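Local coordinates for autolysin E (Staphylococcus aureus, PDB 4PI8), which probably hydrolyses glycosidic bonds of the NAG-NAM glycan strands of peptidoglycan as a glucosaminidase of the lysozyme clan, at residues 53-65 / 168-182. The protein carries 1 engineered substitution. Numbering follows the deposited sequence.
Sequences DMKYMDITEKVPM and RNEYFENNQLNLYQM. With AMU (N-acetyl-beta-muramic acid), chain B.
Ile59 and Thr60 pack on Phe172, and Lys55 bonds to the start of helix 179-184; in this lysozyme-clan domain the 53-65 loop lies against the C-terminal end of helix 156-172, closed by a Schellman motif, and against Asn178, whose capping box with Gln181 begins helix 179-184. Two nearly straight backbone bonds tie the segments: Tyr180 N to Lys55 O (3.0 Å) and Ile59 N to Leu177 O (3.0 Å). Water 1 adds a bridge, accepting from Leu179 N while donating to Met54 O and Met57 O. Asn178 has its amide set between backbone N and carbonyl carbon (chi1 68°); OD1 turns back to cap Gln181 N, and ND2 reaches Tyr56 O in a weak bond backed by water 2. Among the apolar contacts, Ile59 CD1 approaches Met182 SD (3.9 Å) and CG1 meets Phe172 CZ (3.8 Å). Tyr56 CE1 lies against Tyr180 CD1 (3.7 Å), the rings inclined at 39°, and Tyr180 OH continues to Met45 O. From the residue next to Phe172, Tyr171 OH gives a hydrogen bond to O10 of the bound N-acetylmuramic acid (2.7 Å), so the same helix end that receives Ile59 and Thr60 also supplies a residue of the glycan pocket. Asp58 OD1 makes an Asx turn, taking Thr60 N and, through its syn lone pair, Thr60 OG1; Thr60 CG2, on the remaining branch, sits over one face of Phe172, 3.7 Å from the ring centroid.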
loop_
_atom_site.group_PDB
_atom_site.type_symbol
_atom_site.label_atom_id
_atom_site.label_comp_id
_atom_site.label_asym_id
_atom_site.label_seq_id
_atom_site.Cartn_x
_atom_site.Cartn_y
_atom_site.Cartn_z
ATOM N N ASP A 53 8.365 -10.925 -9.569
ATOM C CA ASP A 53 7.377 -10.103 -10.252
ATOM C C ASP A 53 6.103 -9.850 -9.436
ATOM O O ASP A 53 5.033 -9.522 -9.976
ATOM C CB ASP A 53 7.091 -10.674 -11.641
ATOM C CG ASP A 53 8.159 -10.232 -12.679
ATOM O OD1 ASP A 53 9.242 -9.723 -12.260
ATOM O OD2 ASP A 53 7.914 -10.369 -13.895
ATOM N N MET A 54 6.211 -9.920 -8.114
ATOM C CA MET A 54 5.105 -9.578 -7.179
ATOM C C MET A 54 4.559 -8.173 -7.429
ATOM O O MET A 54 3.389 -7.988 -7.206
ATOM C CB MET A 54 5.521 -9.569 -5.669
ATOM C CG MET A 54 5.270 -10.780 -4.778
ATOM S SD MET A 54 3.726 -11.633 -5.136
ATOM C CE MET A 54 4.555 -12.730 -6.190
ATOM N N LYS A 55 5.415 -7.212 -7.838
ATOM C CA LYS A 55 4.899 -5.850 -8.028
ATOM C C LYS A 55 3.977 -5.755 -9.239
ATOM O O LYS A 55 3.272 -4.732 -9.388
ATOM C CB LYS A 55 5.940 -4.801 -7.949
ATOM C CG LYS A 55 6.922 -4.793 -9.068
ATOM C CD LYS A 55 7.818 -3.575 -8.977
ATOM C CE LYS A 55 9.154 -3.793 -8.297
ATOM N NZ LYS A 55 10.091 -2.650 -8.507
ATOM N N TYR A 56 3.975 -6.764 -10.115
ATOM C CA TYR A 56 3.191 -6.742 -11.335
ATOM C C TYR A 56 2.040 -7.698 -11.288
ATOM O O TYR A 56 1.325 -7.906 -12.249
ATOM C CB TYR A 56 4.130 -7.071 -12.507
ATOM C CG TYR A 56 5.299 -6.149 -12.610
ATOM C CD1 TYR A 56 5.182 -4.812 -12.905
ATOM C CD2 TYR A 56 6.592 -6.624 -12.339
ATOM C CE1 TYR A 56 6.275 -3.990 -12.956
ATOM C CE2 TYR A 56 7.683 -5.788 -12.413
ATOM C CZ TYR A 56 7.527 -4.468 -12.727
ATOM O OH TYR A 56 8.630 -3.610 -12.770
ATOM N N MET A 57 1.801 -8.304 -10.124
ATOM C CA MET A 57 0.767 -9.300 -9.917
ATOM C C MET A 57 -0.553 -8.689 -9.472
ATOM O O MET A 57 -0.595 -7.843 -8.543
ATOM C CB MET A 57 1.242 -10.300 -8.887
ATOM C CG MET A 57 0.334 -11.475 -8.751
ATOM S SD MET A 57 0.736 -12.548 -7.359
ATOM C CE MET A 57 0.097 -11.465 -6.062
ATOM N N ASP A 58 -1.667 -9.130 -10.030
ATOM C CA ASP A 58 -2.971 -8.635 -9.711
ATOM C C ASP A 58 -3.289 -8.990 -8.260
ATOM O O ASP A 58 -3.255 -10.179 -7.885
ATOM C CB ASP A 58 -3.959 -9.308 -10.672
ATOM C CG ASP A 58 -5.368 -8.937 -10.463
ATOM O OD1 ASP A 58 -5.775 -8.275 -9.518
ATOM O OD2 ASP A 58 -6.225 -9.326 -11.350
ATOM N N ILE A 59 -3.473 -7.972 -7.412
ATOM C CA ILE A 59 -3.793 -8.134 -5.976
ATOM C C ILE A 59 -5.247 -7.958 -5.645
ATOM O O ILE A 59 -5.644 -7.853 -4.487
ATOM C CB ILE A 59 -2.832 -7.258 -5.096
ATOM C CG1 ILE A 59 -2.780 -5.824 -5.633
ATOM C CG2 ILE A 59 -1.472 -7.905 -5.039
ATOM C CD1 ILE A 59 -2.071 -4.840 -4.754
ATOM N N THR A 60 -6.071 -7.999 -6.700
ATOM C CA THR A 60 -7.504 -7.975 -6.546
ATOM C C THR A 60 -8.034 -9.364 -6.513
ATOM O O THR A 60 -9.320 -9.424 -6.594
ATOM C CB THR A 60 -8.193 -7.149 -7.678
ATOM O OG1 THR A 60 -8.241 -7.953 -8.882
ATOM C CG2 THR A 60 -7.499 -5.907 -7.930
ATOM N N GLU A 61 -7.168 -10.380 -6.558
ATOM C CA GLU A 61 -7.513 -11.805 -6.446
ATOM C C GLU A 61 -7.074 -12.301 -5.077
ATOM O O GLU A 61 -5.892 -12.177 -4.670
ATOM C CB GLU A 61 -6.822 -12.648 -7.494
ATOM C CG GLU A 61 -7.096 -12.405 -8.985
ATOM C CD GLU A 61 -8.551 -12.189 -9.358
ATOM O OE1 GLU A 61 -9.477 -12.661 -8.653
ATOM O OE2 GLU A 61 -8.752 -11.518 -10.402
ATOM N N LYS A 62 -7.994 -12.976 -4.443
ATOM C CA LYS A 62 -7.840 -13.485 -3.083
ATOM C C LYS A 62 -6.940 -14.673 -3.031
ATOM O O LYS A 62 -6.668 -15.316 -4.081
ATOM C CB LYS A 62 -9.163 -13.824 -2.535
ATOM C CG LYS A 62 -10.093 -12.616 -2.500
ATOM C CD LYS A 62 -11.446 -12.926 -1.896
ATOM C CE LYS A 62 -12.268 -13.787 -2.846
ATOM N NZ LYS A 62 -13.608 -14.041 -2.288
ATOM N N VAL A 63 -6.439 -14.962 -1.839
ATOM C CA VAL A 63 -5.561 -16.094 -1.654
ATOM C C VAL A 63 -6.111 -17.013 -0.548
ATOM O O VAL A 63 -6.763 -16.570 0.405
ATOM C CB VAL A 63 -4.091 -15.732 -1.373
ATOM C CG1 VAL A 63 -3.459 -15.155 -2.619
ATOM C CG2 VAL A 63 -3.972 -14.823 -0.185
ATOM N N PRO A 64 -5.832 -18.318 -0.662
ATOM C CA PRO A 64 -6.311 -19.301 0.283
ATOM C C PRO A 64 -5.452 -19.350 1.516
ATOM O O PRO A 64 -4.550 -20.168 1.649
ATOM C CB PRO A 64 -6.251 -20.610 -0.539
ATOM C CG PRO A 64 -5.087 -20.453 -1.418
ATOM C CD PRO A 64 -5.160 -18.967 -1.820
ATOM N N MET A 65 -5.752 -18.452 2.432
ATOM C CA MET A 65 -5.076 -18.336 3.727
ATOM C C MET A 65 -6.101 -18.409 4.812
ATOM O O MET A 65 -6.993 -17.582 4.878
ATOM C CB MET A 65 -4.284 -16.997 3.838
ATOM C CG MET A 65 -3.065 -16.957 2.945
ATOM S SD MET A 65 -1.625 -17.864 3.567
ATOM C CE MET A 65 -1.127 -16.707 4.836
ATOM N N ARG A 168 -9.713 -0.906 -2.186
ATOM C CA ARG A 168 -10.623 -1.404 -3.178
ATOM C C ARG A 168 -11.329 -0.260 -3.926
ATOM O O ARG A 168 -11.379 -0.248 -5.159
ATOM C CB ARG A 168 -11.664 -2.365 -2.530
ATOM C CG ARG A 168 -12.947 -2.645 -3.336
ATOM C CD ARG A 168 -12.766 -3.167 -4.743
ATOM N NE ARG A 168 -12.170 -4.478 -4.821
ATOM C CZ ARG A 168 -11.871 -5.091 -5.925
ATOM N NH1 ARG A 168 -11.322 -6.269 -5.981
ATOM N NH2 ARG A 168 -12.165 -4.448 -7.076
ATOM N N ASN A 169 -11.947 0.628 -3.161
ATOM C CA ASN A 169 -12.832 1.652 -3.793
ATOM C C ASN A 169 -12.060 2.692 -4.520
ATOM O O ASN A 169 -12.557 3.173 -5.551
ATOM C CB ASN A 169 -13.719 2.278 -2.753
ATOM C CG ASN A 169 -14.847 1.365 -2.336
ATOM O OD1 ASN A 169 -15.195 0.472 -3.042
ATOM N ND2 ASN A 169 -15.397 1.619 -1.179
ATOM N N GLU A 170 -10.877 3.064 -4.047
ATOM C CA GLU A 170 -10.156 4.171 -4.662
ATOM C C GLU A 170 -9.058 3.770 -5.627
ATOM O O GLU A 170 -8.736 4.527 -6.528
ATOM C CB GLU A 170 -9.564 5.108 -3.624
ATOM C CG GLU A 170 -10.645 5.581 -2.656
ATOM C CD GLU A 170 -11.821 6.253 -3.339
ATOM O OE1 GLU A 170 -11.590 7.038 -4.304
ATOM O OE2 GLU A 170 -12.963 5.975 -2.883
ATOM N N TYR A 171 -8.444 2.589 -5.458
ATOM C CA TYR A 171 -7.389 2.104 -6.317
ATOM C C TYR A 171 -7.878 0.981 -7.209
ATOM O O TYR A 171 -7.794 1.049 -8.469
ATOM C CB TYR A 171 -6.111 1.739 -5.506
ATOM C CG TYR A 171 -5.388 2.987 -5.103
ATOM C CD1 TYR A 171 -5.805 3.736 -3.999
ATOM C CD2 TYR A 171 -4.336 3.486 -5.853
ATOM C CE1 TYR A 171 -5.199 4.933 -3.632
ATOM C CE2 TYR A 171 -3.750 4.710 -5.505
ATOM C CZ TYR A 171 -4.178 5.401 -4.411
ATOM O OH TYR A 171 -3.580 6.600 -4.105
ATOM N N PHE A 172 -8.362 -0.127 -6.637
ATOM C CA PHE A 172 -8.711 -1.251 -7.479
ATOM C C PHE A 172 -9.853 -0.899 -8.475
ATOM O O PHE A 172 -9.840 -1.322 -9.620
ATOM C CB PHE A 172 -9.071 -2.510 -6.696
ATOM C CG PHE A 172 -7.983 -3.059 -5.813
ATOM C CD1 PHE A 172 -6.667 -2.668 -5.937
ATOM C CD2 PHE A 172 -8.287 -4.072 -4.949
ATOM C CE1 PHE A 172 -5.686 -3.265 -5.192
ATOM C CE2 PHE A 172 -7.292 -4.680 -4.230
ATOM C CZ PHE A 172 -5.987 -4.290 -4.323
ATOM N N GLU A 173 -10.818 -0.145 -8.018
ATOM C CA GLU A 173 -11.931 0.293 -8.886
ATOM C C GLU A 173 -11.496 1.366 -9.862
ATOM O O GLU A 173 -12.270 1.681 -10.792
ATOM C CB GLU A 173 -13.108 0.753 -8.060
ATOM C CG GLU A 173 -13.812 -0.369 -7.299
ATOM C CD GLU A 173 -14.379 -1.415 -8.186
ATOM O OE1 GLU A 173 -15.197 -1.070 -9.100
ATOM O OE2 GLU A 173 -14.009 -2.561 -8.079
ATOM N N ASN A 174 -10.292 1.881 -9.712
ATOM C CA ASN A 174 -9.678 2.862 -10.637
ATOM C C ASN A 174 -8.689 2.188 -11.570
ATOM O O ASN A 174 -7.806 2.872 -12.102
ATOM C CB ASN A 174 -9.020 4.002 -9.859
ATOM C CG ASN A 174 -8.633 5.193 -10.731
ATOM O OD1 ASN A 174 -9.501 5.632 -11.531
ATOM N ND2 ASN A 174 -7.380 5.642 -10.683
ATOM N N ASN A 175 -8.732 0.857 -11.713
ATOM C CA ASN A 175 -7.848 0.132 -12.570
ATOM C C ASN A 175 -6.362 0.203 -12.207
ATOM O O ASN A 175 -5.474 -0.065 -13.026
ATOM C CB ASN A 175 -8.068 0.562 -14.045
ATOM C CG ASN A 175 -7.539 -0.450 -15.035
ATOM O OD1 ASN A 175 -7.644 -1.682 -14.825
ATOM N ND2 ASN A 175 -6.974 0.043 -16.169
ATOM N N GLN A 176 -6.101 0.404 -10.913
ATOM C CA GLN A 176 -4.726 0.285 -10.365
ATOM C C GLN A 176 -4.777 -1.018 -9.541
ATOM O O GLN A 176 -5.143 -1.001 -8.382
ATOM C CB GLN A 176 -4.399 1.522 -9.545
ATOM C CG GLN A 176 -4.270 2.779 -10.380
ATOM C CD GLN A 176 -4.130 4.041 -9.544
ATOM O OE1 GLN A 176 -5.121 4.657 -9.159
ATOM N NE2 GLN A 176 -2.938 4.408 -9.215
ATOM N N LEU A 177 -4.438 -2.108 -10.213
ATOM C CA LEU A 177 -4.690 -3.466 -9.770
ATOM C C LEU A 177 -3.468 -4.171 -9.236
ATOM O O LEU A 177 -3.595 -5.316 -8.766
ATOM C CB LEU A 177 -5.241 -4.304 -10.947
ATOM C CG LEU A 177 -6.380 -3.690 -11.753
ATOM C CD1 LEU A 177 -6.794 -4.774 -12.795
ATOM C CD2 LEU A 177 -7.504 -3.349 -10.825
ATOM N N ASN A 178 -2.315 -3.582 -9.387
ATOM C CA ASN A 178 -1.064 -4.138 -8.872
ATOM C C ASN A 178 -0.233 -3.059 -8.265
ATOM O O ASN A 178 -0.550 -1.844 -8.367
ATOM C CB ASN A 178 -0.378 -4.980 -9.929
ATOM C CG ASN A 178 0.143 -4.187 -11.091
ATOM O OD1 ASN A 178 0.599 -3.054 -10.970
ATOM N ND2 ASN A 178 0.131 -4.860 -12.266
ATOM N N LEU A 179 0.833 -3.443 -7.545
ATOM C CA LEU A 179 1.602 -2.449 -6.853
ATOM C C LEU A 179 2.211 -1.377 -7.747
ATOM O O LEU A 179 2.285 -0.205 -7.439
ATOM C CB LEU A 179 2.711 -3.090 -5.978
ATOM C CG LEU A 179 2.205 -3.956 -4.803
ATOM C CD1 LEU A 179 3.354 -4.791 -4.293
ATOM C CD2 LEU A 179 1.562 -3.174 -3.699
ATOM N N TYR A 180 2.747 -1.857 -8.875
ATOM C CA TYR A 180 3.329 -0.931 -9.868
ATOM C C TYR A 180 2.324 0.160 -10.285
ATOM O O TYR A 180 2.664 1.318 -10.341
ATOM C CB TYR A 180 3.821 -1.692 -11.110
ATOM C CG TYR A 180 4.597 -0.784 -12.035
ATOM C CD1 TYR A 180 5.926 -0.502 -11.822
ATOM C CD2 TYR A 180 3.993 -0.164 -13.105
ATOM C CE1 TYR A 180 6.623 0.380 -12.622
ATOM C CE2 TYR A 180 4.702 0.737 -13.897
ATOM C CZ TYR A 180 6.000 0.984 -13.662
ATOM O OH TYR A 180 6.695 1.921 -14.457
ATOM N N GLN A 181 1.114 -0.282 -10.592
ATOM C CA GLN A 181 0.073 0.669 -11.001
ATOM C C GLN A 181 -0.337 1.583 -9.877
ATOM O O GLN A 181 -0.625 2.768 -10.090
ATOM C CB GLN A 181 -1.151 0.003 -11.582
ATOM C CG GLN A 181 -0.893 -0.763 -12.873
ATOM C CD GLN A 181 -2.072 -1.599 -13.256
ATOM O OE1 GLN A 181 -2.668 -2.307 -12.443
ATOM N NE2 GLN A 181 -2.476 -1.509 -14.535
ATOM N N MET A 182 -0.421 1.058 -8.651
ATOM C CA MET A 182 -0.760 1.893 -7.489
ATOM C C MET A 182 0.302 2.965 -7.304
ATOM O O MET A 182 -0.026 4.105 -6.892
ATOM C CB MET A 182 -0.884 1.024 -6.232
ATOM C CG MET A 182 -2.108 0.137 -6.243
ATOM S SD MET A 182 -2.205 -0.980 -4.828
ATOM C CE MET A 182 -2.660 0.179 -3.534
HETATM C C1 AMU B . 0.803 9.712 -0.250
HETATM C C2 AMU B . -0.690 9.792 -0.377
HETATM C C3 AMU B . -1.072 10.370 -1.749
HETATM C C4 AMU B . -0.338 11.718 -1.931
HETATM C C5 AMU B . 1.120 11.554 -1.611
HETATM C C6 AMU B . 1.877 12.878 -1.744
HETATM C C7 AMU B . -2.476 8.205 0.352
HETATM C C8 AMU B . -2.965 6.778 0.227
HETATM C C9 AMU B . -3.117 9.584 -2.755
HETATM C C10 AMU B . -4.496 9.327 -2.284
HETATM C C11 AMU B . -3.103 10.120 -4.184
HETATM O O1 AMU B . 1.184 9.227 1.028
HETATM O O3 AMU B . -2.480 10.529 -1.889
HETATM O O4 AMU B . -0.582 12.085 -3.299
HETATM O O5 AMU B . 1.284 11.060 -0.305
HETATM O O6 AMU B . 3.295 12.718 -1.629
HETATM O O7 AMU B . -3.049 9.007 1.058
HETATM O O10 AMU B . -5.054 8.218 -2.537
HETATM O O11 AMU B . -5.129 10.271 -1.659
HETATM N N2 AMU B . -1.326 8.455 -0.260
HETATM O O HOH W 1 1.166 -6.300 -7.130
HETATM O O HOH W 2 -1.486 -7.377 -12.717
#